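Local coordinates for protein epsin-1 (Saccharomyces cerevisiae, PDB 5LOZ) that binds membranes rich in phosphatidylinositol 3,5- and 4,5-bisphosphate, probably through its ENTH domain, and is required for endocytosis and for actin localization, at residues V8-A13 and M43-K48; R49-G54 and L86-T91. All coordinates share one frame; numbering follows the deposited sequence. Where two conformers were deposited one is given.

Contact 1: residues V8-A13 and M43-K48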
ATOM      1  N   VAL A   8       6.169  13.597  -3.497  1.00 17.41           N
ATOM      2  CA  VAL A   8       7.439  13.075  -3.973  1.00 18.63           C
ATOM      3  C   VAL A   8       7.780  11.833  -3.158  1.00 18.39           C
ATOM      4  O   VAL A   8       8.203  10.825  -3.724  1.00 19.36           O
ATOM      5  CB  VAL A   8       8.587  14.143  -3.874  1.00 20.98           C
ATOM      6  CG1 VAL A   8       9.941  13.516  -4.201  1.00 23.39           C
ATOM      7  CG2 VAL A   8       8.307  15.314  -4.835  1.00 21.55           C
ATOM      8  N   LEU A   9       7.583  11.921  -1.840  1.00 18.21           N
ATOM      9  CA  LEU A   9       7.810  10.748  -0.929  1.00 18.50           C
ATOM     10  C   LEU A   9       7.051   9.490  -1.428  1.00 16.71           C
ATOM     11  O   LEU A   9       7.635   8.416  -1.639  1.00 17.03           O
ATOM     12  CB  LEU A   9       7.332  11.080   0.478  1.00 19.15           C
ATOM     13  CG  LEU A   9       7.838  10.343   1.730  1.00 21.69           C
ATOM     14  CD1 LEU A   9       6.767  10.333   2.826  1.00 20.82           C
ATOM     15  CD2 LEU A   9       8.333   9.041   1.473  1.00 22.42           C
ATOM     16  N   VAL A  10       5.752   9.632  -1.621  1.00 17.10           N
ATOM     17  CA  VAL A  10       4.915   8.464  -1.945  1.00 17.42           C
ATOM     18  C   VAL A  10       5.231   7.963  -3.353  1.00 16.72           C
ATOM     19  O   VAL A  10       5.318   6.755  -3.554  1.00 16.35           O
ATOM     20  CB  VAL A  10       3.402   8.701  -1.739  1.00 14.63           C
ATOM     21  CG1 VAL A  10       2.846   9.793  -2.667  1.00 17.99           C
ATOM     22  CG2 VAL A  10       2.660   7.424  -1.921  1.00 17.55           C
ATOM     23  N   ARG A  11       5.489   8.861  -4.283  1.00 16.65           N
ATOM     24  CA  ARG A  11       5.875   8.453  -5.659  1.00 18.39           C
ATOM     25  C   ARG A  11       7.194   7.687  -5.671  1.00 18.12           C
ATOM     26  O   ARG A  11       7.291   6.648  -6.326  1.00 15.98           O
ATOM     27  CB  ARG A  11       5.979   9.651  -6.592  1.00 20.49           C
ATOM     28  CG  ARG A  11       4.641  10.322  -6.967  1.00 21.44           C
ATOM     29  CD  ARG A  11       4.804  11.221  -8.209  1.00 25.42           C
ATOM     30  NE  ARG A  11       5.148  10.388  -9.343  1.00 39.09           N
ATOM     31  CZ  ARG A  11       5.800  10.795 -10.424  1.00 47.16           C
ATOM     32  NH1 ARG A  11       6.180  12.060 -10.536  1.00 48.22           N
ATOM     33  NH2 ARG A  11       6.085   9.925 -11.398  1.00 52.20           N
ATOM     34  N   ASN A  12       8.189   8.187  -4.936  1.00 17.39           N
ATOM     35  CA  ASN A  12       9.497   7.572  -4.875  1.00 18.04           C
ATOM     36  C   ASN A  12       9.444   6.222  -4.213  1.00 16.40           C
ATOM     37  O   ASN A  12      10.102   5.288  -4.641  1.00 17.28           O
ATOM     38  CB  ASN A  12      10.496   8.436  -4.121  1.00 18.46           C
ATOM     39  CG  ASN A  12      10.895   9.706  -4.875  1.00 24.86           C
ATOM     40  OD1 ASN A  12      10.655   9.847  -6.069  1.00 27.06           O
ATOM     41  ND2 ASN A  12      11.496  10.655  -4.152  1.00 33.53           N
ATOM     42  N   ALA A  13       8.601   6.129  -3.189  1.00 13.31           N
ATOM     43  CA  ALA A  13       8.426   4.925  -2.422  1.00 13.51           C
ATOM     44  C   ALA A  13       7.711   3.786  -3.216  1.00 14.26           C
ATOM     45  O   ALA A  13       7.821   2.626  -2.855  1.00 15.70           O
ATOM     46  CB  ALA A  13       7.609   5.254  -1.122  1.00 14.74           C
ATOM     47  N   MET A  43      -3.049   8.696  -0.042  1.00 13.61           N
ATOM     48  CA  MET A  43      -4.043   7.726  -0.462  1.00 14.61           C
ATOM     49  C   MET A  43      -4.384   7.845  -1.936  1.00 15.72           C
ATOM     50  O   MET A  43      -4.547   6.842  -2.608  1.00 14.98           O
ATOM     51  CB  MET A  43      -5.319   7.758   0.415  1.00 15.68           C
ATOM     52  CG  MET A  43      -5.077   7.458   1.895  1.00 13.52           C
ATOM     53  SD  MET A  43      -3.741   6.262   2.240  1.00 20.20           S
ATOM     54  CE  MET A  43      -4.587   4.754   1.901  1.00 20.83           C
ATOM     55  N   ASP A  44      -4.459   9.073  -2.450  1.00 17.11           N
ATOM     56  CA  ASP A  44      -4.759   9.279  -3.872  1.00 17.75           C
ATOM     57  C   ASP A  44      -3.666   8.738  -4.823  1.00 16.38           C
ATOM     58  O   ASP A  44      -4.004   8.137  -5.858  1.00 15.46           O
ATOM     59  CB  ASP A  44      -5.022  10.733  -4.194  1.00 21.18           C
ATOM     60  CG  ASP A  44      -5.465  10.924  -5.651  1.00 25.38           C
ATOM     61  OD1 ASP A  44      -6.596  10.502  -5.995  1.00 33.48           O
ATOM     62  OD2 ASP A  44      -4.660  11.459  -6.446  1.00 34.27           O
ATOM     63  N   MET A  45      -2.395   8.963  -4.478  1.00 16.16           N
ATOM     64  CA  MET A  45      -1.282   8.415  -5.281  1.00 17.45           C
ATOM     65  C   MET A  45      -1.265   6.879  -5.196  1.00 16.24           C
ATOM     66  O   MET A  45      -1.077   6.205  -6.176  1.00 14.00           O
ATOM     67  CB  MET A  45       0.058   8.984  -4.806  1.00 17.68           C
ATOM     68  CG  MET A  45       1.281   8.473  -5.634  1.00 22.83           C
ATOM     69  SD  MET A  45       1.163   8.782  -7.455  1.00 35.03           S
ATOM     70  CE  MET A  45       0.435  10.376  -7.407  1.00 25.64           C
ATOM     71  N   LEU A  46      -1.499   6.347  -4.000  1.00 14.42           N
ATOM     72  CA  LEU A  46      -1.603   4.899  -3.794  1.00 15.74           C
ATOM     73  C   LEU A  46      -2.713   4.294  -4.631  1.00 16.10           C
ATOM     74  O   LEU A  46      -2.551   3.238  -5.217  1.00 13.72           O
ATOM     75  CB  LEU A  46      -1.798   4.606  -2.273  1.00 15.51           C
ATOM     76  CG  LEU A  46      -0.715   4.012  -1.368  1.00 19.50           C
ATOM     77  CD1 LEU A  46       0.726   4.089  -1.887  1.00 12.22           C
ATOM     78  CD2 LEU A  46      -0.885   4.433   0.094  1.00 12.87           C
ATOM     79  N   ASP A  47      -3.853   4.982  -4.730  1.00 15.08           N
ATOM     80  CA  ASP A  47      -4.932   4.523  -5.575  1.00 16.05           C
ATOM     81  C   ASP A  47      -4.549   4.495  -7.060  1.00 13.82           C
ATOM     82  O   ASP A  47      -4.857   3.534  -7.758  1.00 14.25           O
ATOM     83  CB  ASP A  47      -6.202   5.384  -5.399  1.00 19.71           C
ATOM     84  CG  ASP A  47      -7.439   4.774  -6.121  1.00 25.66           C
ATOM     85  OD1 ASP A  47      -7.656   3.521  -6.063  1.00 33.82           O
ATOM     86  OD2 ASP A  47      -8.202   5.555  -6.720  1.00 33.99           O
ATOM     87  N   LYS A  48      -3.904   5.559  -7.528  1.00 14.37           N
ATOM     88  CA  LYS A  48      -3.357   5.583  -8.883  1.00 15.44           C
ATOM     89  C   LYS A  48      -2.393   4.436  -9.165  1.00 13.78           C
ATOM     90  O   LYS A  48      -2.457   3.831 -10.207  1.00 15.68           O
ATOM     91  CB  LYS A  48      -2.675   6.925  -9.185  1.00 17.76           C
ATOM     92  CG  LYS A  48      -3.671   8.072  -9.376  1.00 21.98           C
ATOM     93  CD  LYS A  48      -3.023   9.417  -9.190  1.00 25.81           C
ATOM     94  CE  LYS A  48      -4.011  10.545  -9.487  1.00 30.52           C
ATOM     95  NZ  LYS A  48      -3.507  11.812  -8.888  1.00 33.01           N
TER
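The carbonyl oxygen of Arg11, whose CG touches the sulfur of Met45, is probably held by the guanidinium of Arg49, just beyond the facing segment, and more weakly by the hydroxyl of Thr14. This polar grip lies beside a contact that is otherwise made by carbon and sulfur. Residues 8-13 and 43-48 belong to two helices of the ENTH alpha-alpha superhelix, which run in roughly the same direction at 27° with 9.7 Å between their axes. Val10 and Met45 face each other in register. Met45 leaves its helix with CG anti to the backbone N (chi1 -179°) and then folds at the next two torsions, laying its chain against the neighbouring helix. Its CG packs 3.6 Å from Val10 CG1, and its SD rests 3.8 Å from Arg11 CG, so the aliphatic root of the arginine borders the thioether. The second branch of Val10 reaches inward, where CG2 meets Leu46 CD1 at 3.9 Å; Leu46 itself continues onto Val66, Ile67 and Leu70 of helix 57-73. On the exposed surface of helix 36-50, Lys48 NZ and Asp44 OD2 form a 2.7 Å salt bridge within one helix. Between the two segments the attachment is therefore one of shape and hydrophobic burial, with directional bonding probably supplied from the neighbouring arginine.

Contact 2: residues R49-G54 and L86-T91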
ATOM      1  N   ARG A  49      -1.493   4.160  -8.245  1.00 14.25           N
ATOM      2  CA  ARG A  49      -0.473   3.133  -8.455  1.00 14.88           C
ATOM      3  C   ARG A  49      -1.132   1.741  -8.578  1.00 16.98           C
ATOM      4  O   ARG A  49      -0.784   0.951  -9.440  1.00 16.53           O
ATOM      5  CB  ARG A  49       0.558   3.132  -7.316  1.00 13.38           C
ATOM      6  CG  ARG A  49       1.477   4.314  -7.236  1.00 15.77           C
ATOM      7  CD  ARG A  49       2.369   4.427  -8.430  1.00 16.36           C
ATOM      8  NE  ARG A  49       3.600   5.130  -8.162  1.00 17.24           N
ATOM      9  CZ  ARG A  49       4.327   5.797  -9.043  1.00 18.30           C
ATOM     10  NH1 ARG A  49       3.931   5.938 -10.298  1.00 16.66           N
ATOM     11  NH2 ARG A  49       5.460   6.355  -8.648  1.00 17.85           N
ATOM     12  N   LEU A  50      -2.108   1.484  -7.701  1.00 16.82           N
ATOM     13  CA  LEU A  50      -2.873   0.229  -7.673  1.00 18.10           C
ATOM     14  C   LEU A  50      -3.591  -0.053  -8.974  1.00 17.31           C
ATOM     15  O   LEU A  50      -3.822  -1.198  -9.335  1.00 18.12           O
ATOM     16  CB  LEU A  50      -3.938   0.305  -6.558  1.00 18.72           C
ATOM     17  CG  LEU A  50      -3.897  -0.578  -5.330  1.00 21.74           C
ATOM     18  CD1 LEU A  50      -2.583  -1.204  -5.151  1.00 13.21           C
ATOM     19  CD2 LEU A  50      -4.471   0.186  -4.030  1.00 16.54           C
ATOM     20  N   ASN A  51      -3.969   1.014  -9.654  1.00 18.95           N
ATOM     21  CA  ASN A  51      -4.722   0.947 -10.879  1.00 19.02           C
ATOM     22  C   ASN A  51      -3.862   0.920 -12.126  1.00 19.97           C
ATOM     23  O   ASN A  51      -4.377   0.888 -13.232  1.00 19.77           O
ATOM     24  CB  ASN A  51      -5.734   2.111 -10.955  1.00 17.22           C
ATOM     25  CG  ASN A  51      -7.007   1.836 -10.152  1.00 20.56           C
ATOM     26  OD1 ASN A  51      -7.900   1.138 -10.619  1.00 26.52           O
ATOM     27  ND2 ASN A  51      -7.077   2.373  -8.934  1.00 15.96           N
ATOM     28  N   ASP A  52      -2.547   0.839 -11.955  1.00 20.50           N
ATOM     29  CA  ASP A  52      -1.634   0.795 -13.099  1.00 21.84           C
ATOM     30  C   ASP A  52      -1.686  -0.510 -13.894  1.00 23.41           C
ATOM     31  O   ASP A  52      -2.148  -1.545 -13.415  1.00 22.63           O
ATOM     32  CB  ASP A  52      -0.208   1.038 -12.657  1.00 23.69           C
ATOM     33  CG  ASP A  52       0.442   2.175 -13.401  1.00 30.37           C
ATOM     34  OD1 ASP A  52       0.299   2.207 -14.664  1.00 38.64           O
ATOM     35  OD2 ASP A  52       1.088   3.024 -12.713  1.00 35.42           O
ATOM     36  N   LYS A  53      -1.166  -0.446 -15.115  1.00 24.81           N
ATOM     37  CA  LYS A  53      -1.194  -1.587 -16.025  0.60 24.66           C
ATOM     38  C   LYS A  53      -0.158  -2.653 -15.646  1.00 23.86           C
ATOM     39  O   LYS A  53       0.799  -2.373 -14.935  1.00 24.81           O
ATOM     40  CB  LYS A  53      -1.043  -1.137 -17.491  0.60 25.47           C
ATOM     41  CG  LYS A  53       0.308  -0.556 -17.879  0.60 27.66           C
ATOM     42  CD  LYS A  53       0.268   0.230 -19.209  0.60 29.60           C
ATOM     43  CE  LYS A  53      -0.411  -0.535 -20.351  0.60 31.21           C
ATOM     44  NZ  LYS A  53      -1.781   0.008 -20.678  0.60 30.52           N
ATOM     45  N   GLY A  54      -0.366  -3.867 -16.131  1.00 21.03           N
ATOM     46  CA  GLY A  54       0.470  -5.014 -15.807  1.00 21.14           C
ATOM     47  C   GLY A  54       1.967  -4.826 -15.959  1.00 20.85           C
ATOM     48  O   GLY A  54       2.742  -5.335 -15.157  1.00 19.89           O
ATOM     49  N   LEU A  86     -12.076  -1.230  -1.095  1.00 19.91           N
ATOM     50  CA  LEU A  86     -11.582  -2.608  -1.016  1.00 18.78           C
ATOM     51  C   LEU A  86     -11.570  -3.296  -2.396  1.00 17.85           C
ATOM     52  O   LEU A  86     -10.803  -4.240  -2.608  1.00 16.83           O
ATOM     53  CB  LEU A  86     -12.441  -3.421  -0.056  1.00 18.46           C
ATOM     54  CG  LEU A  86     -11.817  -4.405   0.948  1.00 22.74           C
ATOM     55  CD1 LEU A  86     -12.795  -5.591   1.155  1.00 22.99           C
ATOM     56  CD2 LEU A  86     -10.447  -4.869   0.585  1.00 21.52           C
ATOM     57  N   TYR A  87     -12.432  -2.850  -3.312  1.00 16.81           N
ATOM     58  CA  TYR A  87     -12.636  -3.550  -4.587  1.00 16.52           C
ATOM     59  C   TYR A  87     -11.350  -3.696  -5.358  1.00 14.37           C
ATOM     60  O   TYR A  87     -11.069  -4.752  -5.818  1.00 16.88           O
ATOM     61  CB  TYR A  87     -13.674  -2.873  -5.473  1.00 15.81           C
ATOM     62  CG  TYR A  87     -13.967  -3.644  -6.754  1.00 19.41           C
ATOM     63  CD1 TYR A  87     -13.383  -3.279  -7.951  1.00 24.98           C
ATOM     64  CD2 TYR A  87     -14.776  -4.773  -6.744  1.00 20.55           C
ATOM     65  CE1 TYR A  87     -13.617  -3.996  -9.133  1.00 26.56           C
ATOM     66  CE2 TYR A  87     -15.029  -5.506  -7.932  1.00 23.27           C
ATOM     67  CZ  TYR A  87     -14.433  -5.103  -9.112  1.00 21.59           C
ATOM     68  OH  TYR A  87     -14.705  -5.789 -10.260  1.00 33.10           O
ATOM     69  N   ILE A  88     -10.589  -2.615  -5.504  1.00 15.71           N
ATOM     70  CA  ILE A  88      -9.345  -2.689  -6.283  1.00 17.92           C
ATOM     71  C   ILE A  88      -8.363  -3.659  -5.620  1.00 18.70           C
ATOM     72  O   ILE A  88      -7.712  -4.488  -6.279  1.00 19.72           O
ATOM     73  CB  ILE A  88      -8.660  -1.317  -6.473  1.00 18.91           C
ATOM     74  CG1 ILE A  88      -7.390  -1.474  -7.354  1.00 20.67           C
ATOM     75  CG2 ILE A  88      -8.286  -0.649  -5.125  1.00 17.49           C
ATOM     76  CD1 ILE A  88      -7.542  -2.245  -8.665  1.00 20.78           C
ATOM     77  N   ILE A  89      -8.345  -3.640  -4.298  1.00 17.65           N
ATOM     78  CA  ILE A  89      -7.467  -4.559  -3.590  1.00 16.96           C
ATOM     79  C   ILE A  89      -7.878  -6.013  -3.826  1.00 17.08           C
ATOM     80  O   ILE A  89      -7.039  -6.899  -4.130  1.00 14.16           O
ATOM     81  CB  ILE A  89      -7.382  -4.206  -2.089  1.00 17.78           C
ATOM     82  CG1 ILE A  89      -6.776  -2.786  -1.918  1.00 18.95           C
ATOM     83  CG2 ILE A  89      -6.535  -5.262  -1.351  1.00 15.14           C
ATOM     84  CD1 ILE A  89      -6.829  -2.221  -0.461  1.00 20.36           C
ATOM     85  N   LYS A  90      -9.168  -6.270  -3.659  1.00 16.52           N
ATOM     86  CA  LYS A  90      -9.685  -7.622  -3.780  0.50 17.24           C
ATOM     87  C   LYS A  90      -9.445  -8.149  -5.200  1.00 15.13           C
ATOM     88  O   LYS A  90      -8.970  -9.240  -5.330  1.00 16.17           O
ATOM     89  CB  LYS A  90     -11.164  -7.715  -3.374  0.50 18.18           C
ATOM     90  CG  LYS A  90     -12.150  -7.540  -4.512  0.50 21.84           C
ATOM     91  CD  LYS A  90     -12.557  -8.862  -5.100  0.50 26.44           C
ATOM     92  CE  LYS A  90     -14.032  -8.860  -5.474  0.50 27.18           C
ATOM     93  NZ  LYS A  90     -14.686 -10.112  -5.010  0.50 27.80           N
ATOM     94  N   THR A  91      -9.619  -7.326  -6.243  1.00 14.51           N
ATOM     95  CA  THR A  91      -9.434  -7.835  -7.611  1.00 16.04           C
ATOM     96  C   THR A  91      -7.978  -8.239  -7.859  1.00 15.29           C
ATOM     97  O   THR A  91      -7.703  -9.130  -8.686  1.00 17.10           O
ATOM     98  CB  THR A  91      -9.928  -6.898  -8.715  1.00 16.99           C
ATOM     99  OG1 THR A  91      -9.109  -5.726  -8.796  1.00 23.33           O
ATOM    100  CG2 THR A  91     -11.356  -6.510  -8.472  1.00 19.06           C
TER
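Ile88 sets CG1 anti to its own nitrogen (chi1 -178°), and a turn about the next bond (chi2 50°) carries CD1 to the end of helix 36-50, where Leu50 and Asn51 receive it. Here two non-consecutive helices of the ENTH alpha-alpha superhelix meet: 36-50 at its C-terminal end and the short helix 86-91. The two branches of Ile88 meet different parts of Leu50. CG1 lies 4.0 Å from Leu50 CB, while CG2 approaches Leu50 CD2 at 4.1 Å. CD1 reaches further, settling 3.9 Å from the backbone oxygen of Leu50 and equally near Asn51 OD1, a purely van der Waals contact for both oxygens. Asn51, the first residue to leave helical geometry, turns its amide back so that ND2 bonds the carbonyl of Asp47, which probably steadies the amide beside Ile88 CD1. Deeper in, Leu50 CD2 comes within 4.3 Å of Ile89 CG1; Leu50 also packs on Leu64 and Ile67 of helix 57-73, and Ile89 on Leu116 and Thr117 of helix 106-121. With CG1, CG2 and CD1 of Ile88 gone, as in an alanine here, a gap would probably open beside Leu50, and Asn51 would probably lose its apolar neighbour. In the loop that follows helix 36-50, Asp52 OD1 accepts the amide of Lys53, using the lone pair directed away from its other oxygen, and Asp52 OD2 is bonded to His59. On the opposing helix, Thr91 OG1 donates to the carbonyl oxygen of Ile88 at 3.1 Å, with a C=O...donor angle of 117°.

Overall arrangement
Helix 36-50 serves both contacts in succession: residues 43-48 receive the N-terminal helix 5-13, and the following residues receive helix 86-91. The centres lie about 14 Å apart, and the two contacts touch where Arg49, in a segment of contact 2, reaches the backbone of contact 1. Each is partly buried, with two buried residues and one exposed residue among the four that touch. Contact 1 joins two helices running alongside one another and includes a thioether; contact 2 meets a helix end, where branched aliphatic carbons border a backbone carbonyl and an amide. Helix 57-73 backs both, through Leu46 and Leu50.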